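Local coordinates for putative fimbrial associated sortase-like protein (Corynebacterium diphtheriae, PDB 6BWE) that probably joins pilin subunits into covalent pili as a class C sortase, a membrane-anchored cysteine transpeptidase represented here by its extracellular catalytic domain in a lid-mutant form, at residues I83-A88 / H145-I150. The protein carries 2 engineered substitutions. Sequence-based numbering, arbitrary orientation.
Sequences IPTIDA and HDPIYI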
loop_
_atom_site.group_PDB
_atom_site.type_symbol
_atom_site.label_atom_id
_atom_site.label_comp_id
_atom_site.label_asym_id
_atom_site.label_seq_id
_atom_site.Cartn_x
_atom_site.Cartn_y
_atom_site.Cartn_z
ATOM N N ILE A 83 -16.543 -8.151 -20.385
ATOM C CA ILE A 83 -15.564 -9.070 -20.937
ATOM C C ILE A 83 -16.326 -9.880 -22.004
ATOM O O ILE A 83 -16.797 -10.976 -21.737
ATOM C CB ILE A 83 -14.908 -9.987 -19.890
ATOM C CG1 ILE A 83 -14.384 -9.169 -18.681
ATOM C CG2 ILE A 83 -13.733 -10.694 -20.521
ATOM C CD1 ILE A 83 -14.003 -10.022 -17.495
ATOM N N PRO A 84 -16.497 -9.305 -23.200
ATOM C CA PRO A 84 -17.405 -9.936 -24.166
ATOM C C PRO A 84 -17.023 -11.335 -24.600
ATOM O O PRO A 84 -17.939 -12.153 -24.881
ATOM C CB PRO A 84 -17.379 -8.999 -25.387
ATOM C CG PRO A 84 -16.368 -7.977 -25.098
ATOM C CD PRO A 84 -16.100 -7.962 -23.623
ATOM N N THR A 85 -15.738 -11.671 -24.611
ATOM C CA THR A 85 -15.384 -13.028 -25.037
ATOM C C THR A 85 -15.912 -14.138 -24.133
ATOM O O THR A 85 -15.958 -15.302 -24.546
ATOM C CB THR A 85 -13.872 -13.217 -25.250
ATOM O OG1 THR A 85 -13.140 -12.889 -24.055
ATOM C CG2 THR A 85 -13.415 -12.365 -26.412
ATOM N N ILE A 86 -16.258 -13.812 -22.882
ATOM C CA ILE A 86 -16.912 -14.766 -21.994
ATOM C C ILE A 86 -18.309 -14.272 -21.602
ATOM O O ILE A 86 -18.900 -14.795 -20.664
ATOM C CB ILE A 86 -16.068 -15.081 -20.731
ATOM C CG1 ILE A 86 -15.788 -13.795 -19.946
ATOM C CG2 ILE A 86 -14.770 -15.771 -21.109
ATOM C CD1 ILE A 86 -15.253 -14.036 -18.562
ATOM N N ASP A 87 -18.826 -13.289 -22.335
ATOM C CA ASP A 87 -20.125 -12.700 -22.090
ATOM C C ASP A 87 -20.390 -12.362 -20.591
ATOM O O ASP A 87 -21.426 -12.717 -20.023
ATOM C CB ASP A 87 -21.206 -13.636 -22.629
ATOM C CG ASP A 87 -22.591 -13.002 -22.625
ATOM O OD1 ASP A 87 -22.708 -11.771 -22.822
ATOM O OD2 ASP A 87 -23.561 -13.750 -22.390
ATOM N N ALA A 88 -19.427 -11.676 -19.977
ATOM C CA ALA A 88 -19.515 -11.282 -18.583
ATOM C C ALA A 88 -19.750 -9.781 -18.556
ATOM O O ALA A 88 -19.058 -9.054 -19.253
ATOM C CB ALA A 88 -18.228 -11.632 -17.863
ATOM N N HIS A 145 -4.852 -11.078 -25.581
ATOM C CA HIS A 145 -5.430 -10.063 -26.481
ATOM C C HIS A 145 -6.932 -9.813 -26.356
ATOM O O HIS A 145 -7.423 -8.894 -27.005
ATOM C CB HIS A 145 -5.086 -10.295 -27.970
ATOM C CG HIS A 145 -3.655 -10.640 -28.201
ATOM N ND1 HIS A 145 -2.635 -9.730 -28.038
ATOM C CD2 HIS A 145 -3.065 -11.803 -28.571
ATOM C CE1 HIS A 145 -1.477 -10.321 -28.279
ATOM N NE2 HIS A 145 -1.712 -11.577 -28.605
ATOM N N ASP A 146 -7.667 -10.574 -25.542
ATOM C CA ASP A 146 -9.102 -10.292 -25.379
ATOM C C ASP A 146 -9.288 -8.898 -24.762
ATOM O O ASP A 146 -8.463 -8.473 -23.966
ATOM C CB ASP A 146 -9.783 -11.335 -24.501
ATOM C CG ASP A 146 -10.027 -12.681 -25.226
ATOM O OD1 ASP A 146 -9.693 -12.843 -26.447
ATOM O OD2 ASP A 146 -10.612 -13.565 -24.546
ATOM N N PRO A 147 -10.353 -8.181 -25.137
ATOM C CA PRO A 147 -10.592 -6.881 -24.522
ATOM C C PRO A 147 -11.412 -6.947 -23.223
ATOM O O PRO A 147 -12.267 -7.833 -23.045
ATOM C CB PRO A 147 -11.389 -6.154 -25.591
ATOM C CG PRO A 147 -12.208 -7.231 -26.200
ATOM C CD PRO A 147 -11.298 -8.420 -26.242
ATOM N N ILE A 148 -11.133 -5.999 -22.349
ATOM C CA ILE A 148 -11.863 -5.789 -21.093
ATOM C C ILE A 148 -12.239 -4.319 -21.054
ATOM O O ILE A 148 -11.368 -3.473 -21.287
ATOM C CB ILE A 148 -10.964 -6.107 -19.891
ATOM C CG1 ILE A 148 -10.604 -7.608 -19.876
ATOM C CG2 ILE A 148 -11.618 -5.696 -18.580
ATOM C CD1 ILE A 148 -9.380 -7.906 -19.026
ATOM N N TYR A 149 -13.513 -4.008 -20.797
ATOM C CA TYR A 149 -13.982 -2.617 -20.752
ATOM C C TYR A 149 -14.448 -2.257 -19.339
ATOM O O TYR A 149 -15.304 -2.951 -18.788
ATOM C CB TYR A 149 -15.143 -2.404 -21.713
ATOM C CG TYR A 149 -14.809 -2.774 -23.151
ATOM C CD1 TYR A 149 -14.358 -1.824 -24.050
ATOM C CD2 TYR A 149 -14.895 -4.087 -23.582
ATOM C CE1 TYR A 149 -14.067 -2.153 -25.383
ATOM C CE2 TYR A 149 -14.589 -4.438 -24.892
ATOM C CZ TYR A 149 -14.170 -3.476 -25.789
ATOM O OH TYR A 149 -13.845 -3.852 -27.083
ATOM N N ILE A 150 -13.938 -1.158 -18.783
ATOM C CA ILE A 150 -14.358 -0.705 -17.473
ATOM C C ILE A 150 -15.126 0.581 -17.691
ATOM O O ILE A 150 -14.619 1.494 -18.331
ATOM C CB ILE A 150 -13.167 -0.471 -16.520
ATOM C CG1 ILE A 150 -12.537 -1.821 -16.178
ATOM C CG2 ILE A 150 -13.668 0.204 -15.239
ATOM C CD1 ILE A 150 -11.269 -1.723 -15.407
HETATM O O HOH W 1 -13.354 -10.078 -24.010
#
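The Thr85 hydroxyl meets the Asp146 carboxylate from above its plane. Thr85 OG1 donates to Asp146 OD2 at 2.7 Å, 62° out of the carboxylate plane. OG1 lies between the backbone N and the carbonyl carbon of Thr85 (chi1 57°), which aims it at Asp146. The methyl CG2 lies alongside the same carboxylate, 3.6 Å from Asp146 CG. Asp146 OD2 also accepts from Lys143 N, so two donors grip this oxygen.

One water joins the two backbones beside this bond. It accepts from Thr85 N at 2.9 Å and donates to Pro147 O at 2.7 Å. Strand 77-83 pairs with strand 147-152, as the backbone bonding of Ser82 with Tyr149 shows. The chain then turns away through 84-87, with a G1 beta bulge where Asp87 and Ala88 face Ile83.

Two separate apolar contacts accompany these polar links. Pro84 CG meets the edge of the Tyr149 ring, 4.0 Å from CE2. The phenol OH is held by Asp212 and Asn214 of the C-terminal tail. Ile83 CG1 packs against Ile148 CG1 at 4.3 Å, and both side chains reach Leu186 in the interior of the sortase beta-barrel.

The contact lies away from the predicted catalytic His127 and Cys189. The two donors to Asp146 OD2 would probably stabilise its negative charge and, with the water, tie the turn to the start of strand 147-152.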